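Local coordinates for protein tRNA (adenine(9)-N1)-methyltransferase (Sulfolobus acidocaldarius, PDB 5A7Z) that catalyses the S-adenosyl-L-methionine-dependent N1-methylation of adenosine at position 9 of tRNA, at residues 187-190 and 191-194; 209-212 and 213-216. One frame throughout, in Å; residues are numbered along the deposited sequence.

Both interactions are local, each within one turn or so of a helix, and both belong to the SPOUT methyltransferase part of the chain. Interaction 1 comes first, on the short helix 188-192 between strands 184-185 and 196-202; interaction 2 follows at the start of helix 211-220, just after strand 208-209, which pairs antiparallel with strand 196-202. Their centres lie 22 Å apart, with about 13 Å between nearest atoms, and they do not touch. Strand 196-202 of the eight-stranded mixed sheet runs between them in sequence. Interaction 1 ties its short helix to the C-terminal helical part; interaction 2 sets the first turn of helix 211-220 against the sheet through Asp113 and Arg226.

Interaction 1. Residues 187-190 and 191-194; sequences TDQI and LRDH
Arg192 reaches back over the preceding turn of helix 188-192 to lie beside Asp188 and Gln189. Its CB sits 3.8 Å from Asp188 O, and its CG comes closer to the same oxygen, which also accepts the helical bond from Arg192 N. CG stands anti to the carbonyl carbon, and a bend at chi2 (-140°) carries the rest of the chain along Asp188. NE has a long, weak ion pair with Asp256. At the tip the two amino groups part: NH1 lies 3.6 Å from Asp188 CB and gives a weak, bent hydrogen bond (132°) to Gln189 OE1 at the guanidinium edge, 3.1 Å away. NH2 forms a long salt bridge with Asp188 OD1, at 3.9 Å. The carboxylate and guanidinium are almost coplanar, yet each has a stronger partner elsewhere: NH2 donates to Val252 O, and OD1 accepts from Leu259 N.

Thr187 is the N-cap of the helix, its OG1 accepting from Ile190 N at 3.0 Å. Farther along, His194 ND1 donates to Ile190 O, four residues earlier, at 2.9 Å in a nearly straight bond (166°), with the oxygen close to the imidazole plane. This bond requires a proton on ND1. A side-chain-to-backbone bond thus lies toward either end of residues 187-194, while the Asp188-Arg192 pair probably adds little beyond a long-range attraction; the bonds of Asp188 to Leu259 N and of Arg192 to Val252 O tie this side of the helix to the C-terminal helices.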
ATOM      1  N   THR A 187      16.136   7.322   4.443  1.00 43.50           N
ATOM      2  CA  THR A 187      16.017   7.184   5.875  1.00 41.27           C
ATOM      3  C   THR A 187      14.549   6.998   6.201  1.00 46.43           C
ATOM      4  O   THR A 187      13.674   7.181   5.342  1.00 45.08           O
ATOM      5  CB  THR A 187      16.469   8.452   6.589  1.00 40.32           C
ATOM      6  OG1 THR A 187      15.597   9.510   6.224  1.00 42.12           O
ATOM      7  CG2 THR A 187      17.885   8.830   6.222  1.00 38.43           C
ATOM      8  N   ASP A 188      14.281   6.651   7.448  1.00 48.25           N
ATOM      9  CA  ASP A 188      12.919   6.484   7.925  1.00 54.92           C
ATOM     10  C   ASP A 188      12.116   7.747   7.648  1.00 53.50           C
ATOM     11  O   ASP A 188      10.995   7.690   7.146  1.00 48.83           O
ATOM     12  CB  ASP A 188      12.908   6.136   9.435  1.00 53.47           C
ATOM     13  CG  ASP A 188      13.261   4.654   9.707  1.00 67.17           C
ATOM     14  OD1 ASP A 188      12.409   3.787   9.408  1.00 76.46           O
ATOM     15  OD2 ASP A 188      14.388   4.355  10.209  1.00 67.00           O
ATOM     16  N   GLN A 189      12.704   8.897   7.934  1.00 55.20           N
ATOM     17  CA  GLN A 189      11.943  10.122   7.875  1.00 57.05           C
ATOM     18  C   GLN A 189      11.777  10.601   6.440  1.00 49.78           C
ATOM     19  O   GLN A 189      10.696  11.076   6.073  1.00 45.62           O
ATOM     20  CB  GLN A 189      12.553  11.199   8.788  1.00 64.03           C
ATOM     21  CG  GLN A 189      12.428  10.882  10.299  1.00 70.10           C
ATOM     22  CD  GLN A 189      11.048  10.329  10.710  1.00 76.45           C
ATOM     23  OE1 GLN A 189      10.881   9.114  10.953  1.00 62.53           O
ATOM     24  NE2 GLN A 189      10.052  11.216  10.777  1.00 78.06           N
ATOM     25  N   ILE A 190      12.792  10.408   5.603  1.00 40.11           N
ATOM     26  CA  ILE A 190      12.612  10.733   4.185  1.00 42.80           C
ATOM     27  C   ILE A 190      11.331  10.082   3.677  1.00 42.59           C
ATOM     28  O   ILE A 190      10.514  10.714   3.013  1.00 37.40           O
ATOM     29  CB  ILE A 190      13.748  10.236   3.307  1.00 46.91           C
ATOM     30  CG1 ILE A 190      15.058  10.967   3.629  1.00 49.77           C
ATOM     31  CG2 ILE A 190      13.383  10.436   1.833  1.00 50.35           C
ATOM     32  CD1 ILE A 190      14.974  12.463   3.532  1.00 50.84           C
ATOM     33  N   LEU A 191      11.151   8.813   4.024  1.00 40.96           N
ATOM     34  CA  LEU A 191       9.989   8.068   3.577  1.00 43.65           C
ATOM     35  C   LEU A 191       8.690   8.539   4.190  1.00 44.91           C
ATOM     36  O   LEU A 191       7.695   8.652   3.489  1.00 42.56           O
ATOM     37  CB  LEU A 191      10.164   6.588   3.847  1.00 45.93           C
ATOM     38  CG  LEU A 191      11.382   5.950   3.188  1.00 42.11           C
ATOM     39  CD1 LEU A 191      11.353   4.460   3.444  1.00 40.87           C
ATOM     40  CD2 LEU A 191      11.428   6.258   1.691  1.00 45.07           C
ATOM     41  N   ARG A 192       8.685   8.815   5.494  1.00 48.66           N
ATOM     42  CA  ARG A 192       7.447   9.229   6.149  1.00 48.75           C
ATOM     43  C   ARG A 192       7.066  10.614   5.669  1.00 48.14           C
ATOM     44  O   ARG A 192       5.891  10.934   5.550  1.00 47.02           O
ATOM     45  CB  ARG A 192       7.563   9.178   7.675  1.00 51.97           C
ATOM     46  CG  ARG A 192       7.911   7.781   8.193  1.00 58.11           C
ATOM     47  CD  ARG A 192       7.165   7.381   9.467  1.00 61.95           C
ATOM     48  NE  ARG A 192       7.403   5.967   9.792  1.00 62.49           N
ATOM     49  CZ  ARG A 192       8.530   5.490  10.337  1.00 63.91           C
ATOM     50  NH1 ARG A 192       9.517   6.321  10.685  1.00 63.16           N
ATOM     51  NH2 ARG A 192       8.674   4.180  10.544  1.00 60.30           N
ATOM     52  N   ASP A 193       8.061  11.405   5.316  1.00 45.41           N
ATOM     53  CA  ASP A 193       7.815  12.763   4.871  1.00 45.31           C
ATOM     54  C   ASP A 193       7.354  12.893   3.439  1.00 48.54           C
ATOM     55  O   ASP A 193       7.049  13.990   3.023  1.00 52.19           O
ATOM     56  CB  ASP A 193       9.071  13.607   5.035  1.00 55.15           C
ATOM     57  CG  ASP A 193       9.402  13.887   6.494  1.00 60.18           C
ATOM     58  OD1 ASP A 193       8.637  13.410   7.385  1.00 56.08           O
ATOM     59  OD2 ASP A 193      10.442  14.558   6.741  1.00 58.88           O
ATOM     60  N   HIS A 194       7.322  11.815   2.674  1.00 43.11           N
ATOM     61  CA  HIS A 194       6.854  11.897   1.308  1.00 38.18           C
ATOM     62  C   HIS A 194       5.569  11.141   1.135  1.00 36.35           C
ATOM     63  O   HIS A 194       5.293  10.265   1.881  1.00 38.56           O
ATOM     64  CB  HIS A 194       7.906  11.419   0.356  1.00 38.58           C
ATOM     65  CG  HIS A 194       8.963  12.425   0.094  1.00 42.34           C
ATOM     66  ND1 HIS A 194      10.042  12.590   0.919  1.00 47.20           N
ATOM     67  CD2 HIS A 194       9.103  13.330  -0.894  1.00 44.75           C
ATOM     68  CE1 HIS A 194      10.810  13.550   0.449  1.00 46.87           C
ATOM     69  NE2 HIS A 194      10.259  14.019  -0.649  1.00 45.28           N
TER

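Interaction 2. Residues 209-212 and 213-216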
ATOM      1  N   LEU A 209      15.088   3.147 -14.432  1.00 51.56           N
ATOM      2  CA  LEU A 209      14.526   4.219 -15.209  1.00 51.15           C
ATOM      3  C   LEU A 209      13.023   4.329 -14.961  1.00 44.79           C
ATOM      4  O   LEU A 209      12.261   3.374 -15.161  1.00 38.87           O
ATOM      5  CB  LEU A 209      14.808   4.015 -16.709  1.00 58.03           C
ATOM      6  CG  LEU A 209      14.023   4.910 -17.702  1.00 63.61           C
ATOM      7  CD1 LEU A 209      14.191   6.409 -17.413  1.00 64.31           C
ATOM      8  CD2 LEU A 209      14.415   4.605 -19.146  1.00 57.37           C
ATOM      9  N   ASP A 210      12.633   5.503 -14.486  1.00 42.28           N
ATOM     10  CA  ASP A 210      11.249   5.933 -14.425  1.00 40.95           C
ATOM     11  C   ASP A 210      10.961   6.859 -15.617  1.00 36.89           C
ATOM     12  O   ASP A 210      11.104   8.081 -15.526  1.00 37.08           O
ATOM     13  CB  ASP A 210      11.047   6.695 -13.135  1.00 43.54           C
ATOM     14  CG  ASP A 210      12.052   7.790 -12.971  1.00 47.00           C
ATOM     15  OD1 ASP A 210      13.254   7.501 -13.175  1.00 56.95           O
ATOM     16  OD2 ASP A 210      11.659   8.946 -12.730  1.00 41.27           O
ATOM     17  N   ARG A 211      10.576   6.270 -16.736  1.00 31.07           N
ATOM     18  CA  ARG A 211      10.560   6.983 -17.980  1.00 32.28           C
ATOM     19  C   ARG A 211       9.354   7.935 -18.119  1.00 31.63           C
ATOM     20  O   ARG A 211       9.483   9.004 -18.678  1.00 31.07           O
ATOM     21  CB  ARG A 211      10.520   5.986 -19.123  1.00 38.15           C
ATOM     22  CG  ARG A 211      10.499   6.647 -20.491  1.00 41.02           C
ATOM     23  CD  ARG A 211      11.831   7.314 -20.761  1.00 43.35           C
ATOM     24  NE  ARG A 211      12.141   7.463 -22.193  1.00 43.29           N
ATOM     25  CZ  ARG A 211      13.386   7.454 -22.684  1.00 44.28           C
ATOM     26  NH1 ARG A 211      14.427   7.256 -21.864  1.00 42.68           N
ATOM     27  NH2 ARG A 211      13.597   7.633 -23.990  1.00 38.31           N
ATOM     28  N   ALA A 212       8.166   7.512 -17.700  1.00 30.35           N
ATOM     29  CA  ALA A 212       6.979   8.359 -17.899  1.00 31.61           C
ATOM     30  C   ALA A 212       7.024   9.543 -16.918  1.00 33.97           C
ATOM     31  O   ALA A 212       6.562  10.647 -17.215  1.00 31.63           O
ATOM     32  CB  ALA A 212       5.712   7.559 -17.736  1.00 30.79           C
ATOM     33  N   THR A 213       7.683   9.348 -15.793  1.00 35.05           N
ATOM     34  CA  THR A 213       7.866  10.448 -14.868  1.00 41.44           C
ATOM     35  C   THR A 213       9.013  11.394 -15.307  1.00 37.17           C
ATOM     36  O   THR A 213       8.911  12.603 -15.158  1.00 41.66           O
ATOM     37  CB  THR A 213       8.034   9.942 -13.404  1.00 46.79           C
ATOM     38  OG1 THR A 213       9.361   9.442 -13.185  1.00 52.79           O
ATOM     39  CG2 THR A 213       7.036   8.837 -13.117  1.00 44.37           C
ATOM     40  N   GLU A 214      10.075  10.846 -15.878  1.00 38.38           N
ATOM     41  CA  GLU A 214      11.116  11.670 -16.523  1.00 41.27           C
ATOM     42  C   GLU A 214      10.535  12.559 -17.619  1.00 37.13           C
ATOM     43  O   GLU A 214      10.900  13.722 -17.770  1.00 31.77           O
ATOM     44  CB  GLU A 214      12.190  10.767 -17.098  1.00 44.02           C
ATOM     45  CG  GLU A 214      13.149  11.438 -18.038  1.00 50.78           C
ATOM     46  CD  GLU A 214      14.033  10.428 -18.729  1.00 56.11           C
ATOM     47  OE1 GLU A 214      14.794   9.751 -18.019  1.00 65.83           O
ATOM     48  OE2 GLU A 214      13.917  10.261 -19.964  1.00 59.75           O
ATOM     49  N   ARG A 215       9.596  12.009 -18.358  1.00 37.16           N
ATOM     50  CA  ARG A 215       8.943  12.742 -19.409  1.00 38.80           C
ATOM     51  C   ARG A 215       8.142  13.914 -18.853  1.00 39.28           C
ATOM     52  O   ARG A 215       8.185  15.029 -19.406  1.00 31.03           O
ATOM     53  CB  ARG A 215       8.054  11.808 -20.199  1.00 44.51           C
ATOM     54  CG  ARG A 215       7.123  12.488 -21.188  1.00 50.07           C
ATOM     55  CD  ARG A 215       6.207  11.465 -21.882  1.00 55.76           C
ATOM     56  NE  ARG A 215       6.822  10.133 -22.004  1.00 51.82           N
ATOM     57  CZ  ARG A 215       6.241   8.993 -21.614  1.00 53.18           C
ATOM     58  NH1 ARG A 215       5.009   8.985 -21.085  1.00 56.07           N
ATOM     59  NH2 ARG A 215       6.890   7.852 -21.765  1.00 49.62           N
ATOM     60  N   LEU A 216       7.421  13.682 -17.761  1.00 38.99           N
ATOM     61  CA  LEU A 216       6.677  14.765 -17.111  1.00 43.78           C
ATOM     62  C   LEU A 216       7.619  15.859 -16.574  1.00 42.90           C
ATOM     63  O   LEU A 216       7.397  17.035 -16.799  1.00 35.25           O
ATOM     64  CB  LEU A 216       5.828  14.231 -15.963  1.00 54.65           C
ATOM     65  CG  LEU A 216       4.602  15.111 -15.721  1.00 65.21           C
ATOM     66  CD1 LEU A 216       3.521  14.751 -16.729  1.00 73.61           C
ATOM     67  CD2 LEU A 216       4.081  14.965 -14.307  1.00 68.59           C
TER
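The N-terminal turn of helix 211-220, entered directly from strand 208-209, holds this contact. Asp210 occupies the N-cap position, but its carboxylate makes no capping bond; its OD1 instead forms a salt bridge with Arg226 of strand 226-228. Asp113, from strand 109-113, takes the first amides, its two carboxylate oxygens accepting from Ala212 N and Thr213 N. The regular helical bonding opens with Glu214 N to Asp210 O, 3.0 Å, and runs on through Arg215 N to Arg211 O.

Glu214 reaches back across Arg211 at a slant. Its CG is anti to the backbone N (chi1 167°) and the chain stays extended beyond it, which delivers the carboxylate to the preceding turn. OE2 sits over one face of the Arg211 guanidinium, 3.6 Å from NH1, and lies 3.7 Å from Arg211 CD. The two planes are turned 45° apart and no N-H points at the oxygen, making this a salt bridge of charge alone. With a leucine in place of Arg211, Glu214 OE2 would probably lose its positive mate and the carboxylate be freer to turn. The other oxygen, OE1, rests 3.4 Å from Leu209 CD1.

Arg215 folds back differently, bending at chi3 (-29°) to lay its guanidinium over Ala212. One face receives Ala212 CA, offset toward the rim, and NH1 is 3.7 Å from Ala212 CB. NH2 comes within 4.0 Å of Arg211 CG, so this arginine touches aliphatic carbon on two residues of the first turn. The side chains of Glu214 and Arg215 thus probably add undirected charge attraction and close carbon contacts, whereas directed hydrogen bonds to Asp113 and within the helix backbone define the turn itself.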